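Side-chain contacts in blue-light-activated histidine kinase 2 (Erythrobacter litoralis HTCC2594, PDB 4R38), which senses blue light through an N-terminal flavin-binding LOV domain, the part described here, and transfers phosphate from ATP to a protein histidine in response: residues A29-Q33 with D34-L38; Y51-S54 with S55-R59; A73-R76 with L77-A80. One frame throughout, in Å; residues are numbered along the deposited sequence.

Contact 1: A29-Q33 with D34-L38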
ATOM      1  N   ALA A  29       5.201   1.831  -5.488  1.00 34.10           N
ATOM      2  CA  ALA A  29       5.857   2.914  -4.745  1.00 34.21           C
ATOM      3  C   ALA A  29       7.320   2.969  -5.118  1.00 38.11           C
ATOM      4  O   ALA A  29       7.916   1.941  -5.364  1.00 38.16           O
ATOM      5  CB  ALA A  29       5.740   2.679  -3.266  1.00 34.32           C
ATOM      6  N   ASP A  30       7.897   4.172  -5.140  1.00 36.90           N
ATOM      7  CA  ASP A  30       9.326   4.319  -5.350  1.00 35.15           C
ATOM      8  C   ASP A  30       9.930   4.442  -3.957  1.00 37.13           C
ATOM      9  O   ASP A  30       9.876   5.515  -3.337  1.00 36.04           O
ATOM     10  CB  ASP A  30       9.607   5.559  -6.204  1.00 38.45           C
ATOM     11  CG  ASP A  30      11.095   5.709  -6.552  1.00 41.72           C
ATOM     12  OD1 ASP A  30      11.928   5.206  -5.768  1.00 40.94           O
ATOM     13  OD2 ASP A  30      11.433   6.316  -7.608  1.00 41.84           O
ATOM     14  N   ILE A  31      10.429   3.329  -3.424  1.00 40.15           N
ATOM     15  CA  ILE A  31      10.900   3.303  -2.038  1.00 41.94           C
ATOM     16  C   ILE A  31      12.305   3.870  -1.870  1.00 42.86           C
ATOM     17  O   ILE A  31      12.832   3.895  -0.757  1.00 44.84           O
ATOM     18  CB  ILE A  31      10.802   1.887  -1.389  1.00 44.77           C
ATOM     19  CG1 ILE A  31      11.730   0.884  -2.059  1.00 49.44           C
ATOM     20  CG2 ILE A  31       9.328   1.409  -1.396  1.00 41.72           C
ATOM     21  CD1 ILE A  31      11.999  -0.342  -1.227  1.00 48.84           C
ATOM     22  N   SER A  32      12.891   4.351  -2.950  1.00 40.87           N
ATOM     23  CA  SER A  32      14.174   5.019  -2.843  1.00 44.04           C
ATOM     24  C   SER A  32      13.936   6.510  -2.587  1.00 47.34           C
ATOM     25  O   SER A  32      14.838   7.207  -2.142  1.00 49.46           O
ATOM     26  CB  SER A  32      15.004   4.802  -4.116  1.00 47.84           C
ATOM     27  OG  SER A  32      14.594   5.701  -5.126  1.00 45.89           O
ATOM     28  N   GLN A  33      12.735   7.003  -2.892  1.00 44.70           N
ATOM     29  CA  GLN A  33      12.404   8.416  -2.645  1.00 39.60           C
ATOM     30  C   GLN A  33      11.956   8.658  -1.217  1.00 43.36           C
ATOM     31  O   GLN A  33      11.392   7.783  -0.569  1.00 40.41           O
ATOM     32  CB  GLN A  33      11.295   8.911  -3.572  1.00 42.42           C
ATOM     33  CG  GLN A  33      11.728   9.077  -5.023  1.00 43.78           C
ATOM     34  CD  GLN A  33      10.640   9.695  -5.876  1.00 52.65           C
ATOM     35  OE1 GLN A  33      10.133  10.770  -5.568  1.00 49.46           O
ATOM     36  NE2 GLN A  33      10.273   9.015  -6.954  1.00 48.27           N
ATOM     37  N   ASP A  34      12.178   9.874  -0.729  1.00 41.30           N
ATOM     38  CA  ASP A  34      11.792  10.207   0.615  1.00 47.99           C
ATOM     39  C   ASP A  34      10.320   9.875   0.914  1.00 43.69           C
ATOM     40  O   ASP A  34       9.410  10.343   0.241  1.00 43.05           O
ATOM     41  CB  ASP A  34      12.053  11.680   0.865  1.00 50.45           C
ATOM     42  CG  ASP A  34      11.800  12.061   2.290  1.00 63.55           C
ATOM     43  OD1 ASP A  34      12.719  11.890   3.119  1.00 72.74           O
ATOM     44  OD2 ASP A  34      10.674  12.510   2.582  1.00 73.14           O
ATOM     45  N   ASP A  35      10.133   9.060   1.944  1.00 40.80           N
ATOM     46  CA  ASP A  35       8.818   8.653   2.456  1.00 37.66           C
ATOM     47  C   ASP A  35       8.078   7.683   1.535  1.00 37.09           C
ATOM     48  O   ASP A  35       6.869   7.509   1.676  1.00 39.91           O
ATOM     49  CB  ASP A  35       7.917   9.843   2.787  1.00 41.00           C
ATOM     50  CG  ASP A  35       6.903   9.519   3.922  1.00 48.66           C
ATOM     51  OD1 ASP A  35       7.211   8.644   4.761  1.00 48.56           O
ATOM     52  OD2 ASP A  35       5.805  10.119   3.968  1.00 48.45           O
ATOM     53  N   GLU A  36       8.806   7.058   0.614  1.00 41.48           N
ATOM     54  CA  GLU A  36       8.270   5.949  -0.194  1.00 40.26           C
ATOM     55  C   GLU A  36       6.918   6.271  -0.840  1.00 44.69           C
ATOM     56  O   GLU A  36       5.916   5.581  -0.581  1.00 41.63           O
ATOM     57  CB  GLU A  36       8.087   4.721   0.693  1.00 40.81           C
ATOM     58  CG  GLU A  36       9.340   4.247   1.357  1.00 47.18           C
ATOM     59  CD  GLU A  36       9.606   4.971   2.652  1.00 54.18           C
ATOM     60  OE1 GLU A  36       8.648   5.152   3.461  1.00 51.65           O
ATOM     61  OE2 GLU A  36      10.773   5.371   2.860  1.00 55.61           O
ATOM     62  N   PRO A  37       6.874   7.330  -1.655  1.00 38.03           N
ATOM     63  CA  PRO A  37       5.644   7.804  -2.288  1.00 34.16           C
ATOM     64  C   PRO A  37       5.095   6.830  -3.287  1.00 34.82           C
ATOM     65  O   PRO A  37       5.858   6.191  -4.000  1.00 38.05           O
ATOM     66  CB  PRO A  37       6.099   9.047  -3.045  1.00 42.12           C
ATOM     67  CG  PRO A  37       7.518   8.736  -3.376  1.00 38.42           C
ATOM     68  CD  PRO A  37       8.025   8.132  -2.090  1.00 40.41           C
ATOM     69  N   LEU A  38       3.784   6.766  -3.365  1.00 32.78           N
ATOM     70  CA  LEU A  38       3.129   6.083  -4.476  1.00 33.63           C
ATOM     71  C   LEU A  38       3.446   6.797  -5.788  1.00 42.51           C
ATOM     72  O   LEU A  38       3.399   8.013  -5.854  1.00 38.60           O
ATOM     73  CB  LEU A  38       1.622   6.105  -4.289  1.00 33.63           C
ATOM     74  CG  LEU A  38       1.095   5.198  -3.191  1.00 38.22           C
ATOM     75  CD1 LEU A  38      -0.382   5.490  -2.936  1.00 43.31           C
ATOM     76  CD2 LEU A  38       1.306   3.746  -3.514  1.00 36.58           C
TER

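Contact 2: Y51-S54 with S55-R59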
ATOM      1  N   TYR A  51     -10.313   7.419  -2.929  1.00 47.71           N
ATOM      2  CA  TYR A  51      -9.361   8.471  -3.296  1.00 48.47           C
ATOM      3  C   TYR A  51      -9.057   8.495  -4.790  1.00 52.30           C
ATOM      4  O   TYR A  51      -8.815   7.455  -5.395  1.00 48.07           O
ATOM      5  CB  TYR A  51      -8.036   8.268  -2.557  1.00 46.92           C
ATOM      6  CG  TYR A  51      -8.094   8.539  -1.073  1.00 48.03           C
ATOM      7  CD1 TYR A  51      -7.898   9.825  -0.573  1.00 46.63           C
ATOM      8  CD2 TYR A  51      -8.330   7.512  -0.163  1.00 44.84           C
ATOM      9  CE1 TYR A  51      -7.944  10.077   0.781  1.00 51.10           C
ATOM     10  CE2 TYR A  51      -8.370   7.767   1.206  1.00 45.17           C
ATOM     11  CZ  TYR A  51      -8.184   9.044   1.659  1.00 51.66           C
ATOM     12  OH  TYR A  51      -8.224   9.276   3.012  1.00 47.56           O
ATOM     13  N   SER A  52      -9.047   9.688  -5.376  1.00 47.80           N
ATOM     14  CA  SER A  52      -8.669   9.839  -6.763  1.00 45.33           C
ATOM     15  C   SER A  52      -7.174   9.624  -6.878  1.00 47.54           C
ATOM     16  O   SER A  52      -6.431   9.850  -5.917  1.00 44.91           O
ATOM     17  CB  SER A  52      -9.011  11.227  -7.285  1.00 54.28           C
ATOM     18  OG  SER A  52      -8.106  12.179  -6.748  1.00 58.06           O
ATOM     19  N   ARG A  53      -6.738   9.180  -8.055  1.00 48.11           N
ATOM     20  CA  ARG A  53      -5.322   8.958  -8.314  1.00 39.05           C
ATOM     21  C   ARG A  53      -4.515  10.246  -8.114  1.00 45.83           C
ATOM     22  O   ARG A  53      -3.421  10.209  -7.556  1.00 41.99           O
ATOM     23  CB  ARG A  53      -5.124   8.409  -9.725  1.00 47.82           C
ATOM     24  CG  ARG A  53      -3.666   8.192 -10.110  1.00 45.68           C
ATOM     25  CD  ARG A  53      -3.506   7.032 -11.120  1.00 47.91           C
ATOM     26  NE  ARG A  53      -3.851   7.391 -12.493  1.00 59.35           N
ATOM     27  CZ  ARG A  53      -3.915   6.516 -13.508  1.00 56.83           C
ATOM     28  NH1 ARG A  53      -3.672   5.219 -13.314  1.00 53.76           N
ATOM     29  NH2 ARG A  53      -4.234   6.932 -14.724  1.00 63.76           N
ATOM     30  N   SER A  54      -5.053  11.370  -8.573  1.00 43.30           N
ATOM     31  CA  SER A  54      -4.382  12.661  -8.400  1.00 48.98           C
ATOM     32  C   SER A  54      -4.067  12.933  -6.936  1.00 50.04           C
ATOM     33  O   SER A  54      -3.000  13.445  -6.601  1.00 49.56           O
ATOM     34  CB  SER A  54      -5.257  13.800  -8.911  1.00 50.43           C
ATOM     35  OG  SER A  54      -5.634  13.587 -10.253  1.00 70.25           O
ATOM     36  N   SER A  55      -4.996  12.567  -6.056  1.00 48.16           N
ATOM     37  CA  SER A  55      -4.847  12.917  -4.654  1.00 46.86           C
ATOM     38  C   SER A  55      -3.803  12.074  -3.927  1.00 45.58           C
ATOM     39  O   SER A  55      -3.294  12.505  -2.905  1.00 45.60           O
ATOM     40  CB  SER A  55      -6.199  12.853  -3.913  1.00 48.55           C
ATOM     41  OG  SER A  55      -6.649  11.517  -3.755  1.00 55.87           O
ATOM     42  N   VAL A  56      -3.485  10.883  -4.442  1.00 42.20           N
ATOM     43  CA  VAL A  56      -2.624   9.945  -3.713  1.00 36.88           C
ATOM     44  C   VAL A  56      -1.202   9.813  -4.332  1.00 35.35           C
ATOM     45  O   VAL A  56      -0.234   9.482  -3.626  1.00 39.38           O
ATOM     46  CB  VAL A  56      -3.271   8.529  -3.672  1.00 45.23           C
ATOM     47  CG1 VAL A  56      -4.685   8.607  -3.157  1.00 46.77           C
ATOM     48  CG2 VAL A  56      -3.284   7.900  -5.034  1.00 50.00           C
ATOM     49  N   VAL A  57      -1.043  10.088  -5.612  1.00 41.39           N
ATOM     50  CA  VAL A  57       0.290   9.951  -6.186  1.00 38.33           C
ATOM     51  C   VAL A  57       1.214  11.012  -5.597  1.00 38.47           C
ATOM     52  O   VAL A  57       0.874  12.183  -5.587  1.00 44.60           O
ATOM     53  CB  VAL A  57       0.273  10.025  -7.722  1.00 42.49           C
ATOM     54  CG1 VAL A  57       1.694  10.095  -8.297  1.00 41.21           C
ATOM     55  CG2 VAL A  57      -0.447   8.818  -8.275  1.00 38.14           C
ATOM     56  N   GLY A  58       2.371  10.565  -5.112  1.00 41.04           N
ATOM     57  CA  GLY A  58       3.329  11.433  -4.446  1.00 45.04           C
ATOM     58  C   GLY A  58       3.291  11.334  -2.926  1.00 48.43           C
ATOM     59  O   GLY A  58       4.109  11.979  -2.247  1.00 46.63           O
ATOM     60  N   ARG A  59       2.343  10.553  -2.385  1.00 39.96           N
ATOM     61  CA  ARG A  59       2.160  10.377  -0.938  1.00 44.27           C
ATOM     62  C   ARG A  59       2.403   8.928  -0.521  1.00 39.93           C
ATOM     63  O   ARG A  59       2.097   8.010  -1.286  1.00 38.04           O
ATOM     64  CB  ARG A  59       0.727  10.778  -0.530  1.00 45.41           C
ATOM     65  CG  ARG A  59       0.414  12.282  -0.659  1.00 58.79           C
ATOM     66  CD  ARG A  59      -1.103  12.577  -0.612  1.00 71.23           C
ATOM     67  NE  ARG A  59      -1.680  12.392   0.720  1.00 78.87           N
ATOM     68  CZ  ARG A  59      -2.978  12.219   0.975  1.00 72.68           C
ATOM     69  NH1 ARG A  59      -3.878  12.189  -0.004  1.00 56.23           N
ATOM     70  NH2 ARG A  59      -3.379  12.062   2.227  1.00 64.98           N
TER

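Contact 3: A73-R76 with L77-A80. With RBF (riboflavin), chain E.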
ATOM      1  N   ALA A  73       1.638  -4.715  13.036  1.00 40.75           N
ATOM      2  CA  ALA A  73       1.468  -4.951  11.616  1.00 37.32           C
ATOM      3  C   ALA A  73       2.175  -3.862  10.813  1.00 36.60           C
ATOM      4  O   ALA A  73       2.820  -4.149   9.829  1.00 37.27           O
ATOM      5  CB  ALA A  73      -0.002  -4.990  11.261  1.00 36.67           C
ATOM      6  N   VAL A  74       2.066  -2.611  11.250  1.00 36.18           N
ATOM      7  CA  VAL A  74       2.725  -1.531  10.528  1.00 33.07           C
ATOM      8  C   VAL A  74       4.232  -1.779  10.547  1.00 33.01           C
ATOM      9  O   VAL A  74       4.891  -1.625   9.523  1.00 36.68           O
ATOM     10  CB  VAL A  74       2.388  -0.137  11.154  1.00 37.21           C
ATOM     11  CG1 VAL A  74       3.295   0.950  10.605  1.00 37.84           C
ATOM     12  CG2 VAL A  74       0.924   0.217  10.856  1.00 41.08           C
ATOM     13  N   GLU A  75       4.774  -2.188  11.693  1.00 33.54           N
ATOM     14  CA  GLU A  75       6.223  -2.432  11.764  1.00 37.21           C
ATOM     15  C   GLU A  75       6.677  -3.649  10.926  1.00 41.57           C
ATOM     16  O   GLU A  75       7.774  -3.648  10.367  1.00 41.61           O
ATOM     17  CB  GLU A  75       6.703  -2.511  13.221  1.00 39.21           C
ATOM     18  CG  GLU A  75       8.162  -2.917  13.412  1.00 47.28           C
ATOM     19  CD  GLU A  75       9.167  -2.163  12.515  1.00 53.71           C
ATOM     20  OE1 GLU A  75       8.912  -1.007  12.066  1.00 45.20           O
ATOM     21  OE2 GLU A  75      10.241  -2.746  12.267  1.00 50.06           O
ATOM     22  N   ARG A  76       5.835  -4.671  10.800  1.00 36.68           N
ATOM     23  CA  ARG A  76       6.165  -5.785   9.892  1.00 36.12           C
ATOM     24  C   ARG A  76       6.302  -5.308   8.436  1.00 39.56           C
ATOM     25  O   ARG A  76       7.226  -5.699   7.713  1.00 42.18           O
ATOM     26  CB  ARG A  76       5.139  -6.901  10.072  1.00 41.35           C
ATOM     27  CG  ARG A  76       5.346  -7.614  11.409  1.00 45.50           C
ATOM     28  CD  ARG A  76       4.595  -8.924  11.540  1.00 50.51           C
ATOM     29  NE  ARG A  76       3.148  -8.733  11.514  1.00 51.96           N
ATOM     30  CZ  ARG A  76       2.388  -8.456  12.568  1.00 54.32           C
ATOM     31  NH1 ARG A  76       2.917  -8.307  13.778  1.00 56.36           N
ATOM     32  NH2 ARG A  76       1.081  -8.309  12.404  1.00 55.95           N
ATOM     33  N   LEU A  77       5.376  -4.455   8.013  1.00 34.63           N
ATOM     34  CA  LEU A  77       5.434  -3.814   6.735  1.00 36.03           C
ATOM     35  C   LEU A  77       6.687  -2.965   6.556  1.00 36.78           C
ATOM     36  O   LEU A  77       7.364  -3.080   5.561  1.00 38.73           O
ATOM     37  CB  LEU A  77       4.199  -2.962   6.503  1.00 34.07           C
ATOM     38  CG  LEU A  77       2.830  -3.661   6.429  1.00 34.40           C
ATOM     39  CD1 LEU A  77       1.714  -2.643   6.168  1.00 35.72           C
ATOM     40  CD2 LEU A  77       2.789  -4.726   5.404  1.00 37.44           C
ATOM     41  N   ALA A  78       6.969  -2.077   7.505  1.00 33.61           N
ATOM     42  CA  ALA A  78       8.166  -1.252   7.393  1.00 35.26           C
ATOM     43  C   ALA A  78       9.424  -2.103   7.328  1.00 37.66           C
ATOM     44  O   ALA A  78      10.343  -1.795   6.578  1.00 36.89           O
ATOM     45  CB  ALA A  78       8.252  -0.279   8.570  1.00 37.71           C
ATOM     46  N   LYS A  79       9.493  -3.145   8.144  1.00 36.26           N
ATOM     47  CA  LYS A  79      10.672  -4.011   8.165  1.00 40.22           C
ATOM     48  C   LYS A  79      10.883  -4.677   6.804  1.00 44.05           C
ATOM     49  O   LYS A  79      12.004  -4.731   6.273  1.00 40.13           O
ATOM     50  CB  LYS A  79      10.507  -5.081   9.247  1.00 44.18           C
ATOM     51  CG  LYS A  79      11.776  -5.864   9.550  1.00 59.68           C
ATOM     52  CD  LYS A  79      11.546  -6.904  10.640  1.00 71.82           C
ATOM     53  CE  LYS A  79      12.799  -7.733  10.895  1.00 85.24           C
ATOM     54  NZ  LYS A  79      13.979  -6.895  11.268  1.00 88.60           N
ATOM     55  N   ALA A  80       9.802  -5.175   6.215  1.00 44.18           N
ATOM     56  CA  ALA A  80       9.882  -5.762   4.886  1.00 42.06           C
ATOM     57  C   ALA A  80      10.431  -4.746   3.866  1.00 37.51           C
ATOM     58  O   ALA A  80      11.288  -5.070   3.063  1.00 37.62           O
ATOM     59  CB  ALA A  80       8.520  -6.264   4.468  1.00 40.37           C
TER
HETATM   60  N1  RBF E 201      -0.385   0.506   3.999  1.00 32.94           N
HETATM   61  C2  RBF E 201      -1.727   0.529   4.207  1.00 32.43           C
HETATM   62  O2  RBF E 201      -2.166   0.830   5.301  1.00 33.68           O
HETATM   63  N3  RBF E 201      -2.570   0.204   3.182  1.00 36.72           N
HETATM   64  C4  RBF E 201      -2.122  -0.052   1.933  1.00 34.70           C
HETATM   65  O4  RBF E 201      -2.916  -0.342   1.008  1.00 33.47           O
HETATM   66  C4A RBF E 201      -0.730  -0.014   1.664  1.00 32.00           C
HETATM   67  N5  RBF E 201      -0.205  -0.216   0.428  1.00 30.60           N
HETATM   68  C5A RBF E 201       1.123  -0.156   0.227  1.00 29.86           C
HETATM   69  C6  RBF E 201       1.704  -0.382  -1.052  1.00 31.93           C
HETATM   70  C7  RBF E 201       3.079  -0.303  -1.261  1.00 36.78           C
HETATM   71  C7M RBF E 201       3.588  -0.573  -2.700  1.00 35.29           C
HETATM   72  C8  RBF E 201       3.919  -0.021  -0.185  1.00 33.17           C
HETATM   73  C8M RBF E 201       5.443   0.069  -0.286  1.00 38.39           C
HETATM   74  C9  RBF E 201       3.383   0.185   1.056  1.00 33.20           C
HETATM   75  C9A RBF E 201       1.982   0.120   1.309  1.00 33.32           C
HETATM   76  N10 RBF E 201       1.486   0.372   2.577  1.00 31.29           N
HETATM   77  C10 RBF E 201       0.115   0.300   2.779  1.00 30.46           C
HETATM   78  C1' RBF E 201       2.337   0.586   3.748  1.00 32.03           C
HETATM   79  C2' RBF E 201       2.667   2.028   4.119  1.00 29.30           C
HETATM   80  O2' RBF E 201       2.867   2.729   2.960  1.00 33.78           O
HETATM   81  C3' RBF E 201       3.924   2.041   4.983  1.00 33.86           C
HETATM   82  O3' RBF E 201       5.016   1.572   4.241  1.00 34.84           O
HETATM   83  C4' RBF E 201       3.775   1.156   6.218  1.00 33.84           C
HETATM   84  O4' RBF E 201       2.710   1.584   7.025  1.00 33.45           O
HETATM   85  C5' RBF E 201       5.057   1.158   7.042  1.00 33.89           C
HETATM   86  O5' RBF E 201       5.379   2.480   7.438  1.00 35.28           O

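Contact 1: A29-Q33 with D34-L38
A29 and L38 face each other as an antiparallel non-hydrogen-bonded pair, and between them the chain reverses through a type I turn, D30 to Q33, and a type II turn, Q33 to E36. D30 N donates to P37 O at 3.1 Å, and E36 N to Q33 O at 2.9 Å, closing the second turn. D30 also organises the first turn: its OD1 takes S32 N at 3.1 Å, an Asx turn, and S32 OG at 2.8 Å, while its OD2 accepts Q33 NE2 at 3.0 Å from above the carboxylate plane. That nearly straight bond (175°) runs in the amide plane of Q33, and OD2 also meets R118 in a salt bridge. Q33 lies across P37 at about a right angle, its CB 3.7 Å from P37 CD, and its extended chain carries OE1 past P37 CG. E36 CG, opposite the carbonyl carbon and beside the backbone N (chi1 -59°), lies against I31 CB at 3.9 Å; the bend at chi2 then turns the carboxylate. This is the hairpin-like connection between the first two strands of the PAS fold, and A29 at its base touches the riboflavin of the LOV pocket.

Contact 2: Y51-S54 with S55-R59
Y51 meets the short helix 53-56 through its CB, which packs 3.4 Å from V56 CG1, while S55 OG sits at the edge of its ring, near the ring plane, 3.8 Å from Y51 CD1. The two side chains Y51 and V56 cross at a slant, and beyond the contact the tyrosine ring packs edge-to-face with F63. S52 comes next, at the N-cap, and accepts twice from the S55 residue. S52 OG, held between the backbone N and the carbonyl carbon (chi1 73°), takes S55 N at 3.2 Å; S52 O takes the hydroxyl S55 OG, in the same first-torsion position, at a short 2.7 Å. That carbonyl also receives weak bonds from S55 N and V56 N. R53 offers its carbonyl to two donors: V57 N at 3.1 Å comes nearly head-on, whereas V56 N approaches from above the carbonyl plane. The R53 and V57 side chains run side by side in the same direction, CG to CG2 at 3.8 Å, and the guanidinium continues to V41 O; the backbone N of R53 is taken by E46. Past the helix, a type II turn from V56 to R59, with G58 at backbone angles that favour glycine, brings R59 round so that NH1 reaches S55 O at 3.0 Å in a straight bond (172°) lying in the guanidinium plane. Together these features make a serine N-capped single-turn helix, leading through the turn toward C61, the flavin-attachment cysteine, which carries no adduct here.

Contact 3: A73-R76 with L77-A80
Four backbone bonds of the regular i to i+4 kind tie A73-R76 to L77-A80: L77 N to A73 O, A78 N to V74 O, K79 N to E75 O and A80 N to R76 O. The second, at 2.9 Å, lies in the carbonyl plane, and the others are tilted from theirs by 20° to 28°. Aliphatic carbons lie close to the same carbonyls. L77 settles its CG 3.4 Å from A73 O and its CB as close to V74 O, and K79 contributes its CB, 3.3 Å from E75 O. Among the charged groups, E75 is bent at chi2 (47°), which turns its carboxylate onward along the helix, placing OE1 3.6 Å from A78 CB and OE2 3.8 Å from K79 CB. K79 NZ leads away and stays 5.7 Å from E75 OE2, whose salt bridge is made with R82. R76 spreads one guanidinium face over A73 CA, offset toward the rim, while its NE pairs with E89. Toward riboflavin, V74 CG1 lies 3.7 Å from O4' of the ribityl chain, and L77 CD1 approaches C1', so this face of the helix flanks mainly the ribityl chain, with L77 at its junction with the ring system. Helix 71-82 thus packs L77 and A80 on V87 of strand 87-94, with L77 also reaching L105 and M107 of strand 100-109 and A73 touching E89.

Overall arrangement
The three contacts follow one another along the chain within one PAS domain. Contact 1 joins strands 25-30 and 38-41 at one side of the five-stranded antiparallel sheet; contact 2 holds the short helix 53-56, and contact 3 belongs to helix 71-82. Contacts 1 and 2, their centres 13 Å apart, touch directly: L38 O and N probably hydrogen-bond to G58 N and R59 O, and P37 packs on G58. Contact 3 touches neither; its centre is about 15 Å from that of contact 1 and 22 Å from that of contact 2, on the other side of the chain's centre. Contacts 1 and 3 supply riboflavin-pocket residues, while contact 2 leads toward C61, where flavin can attach.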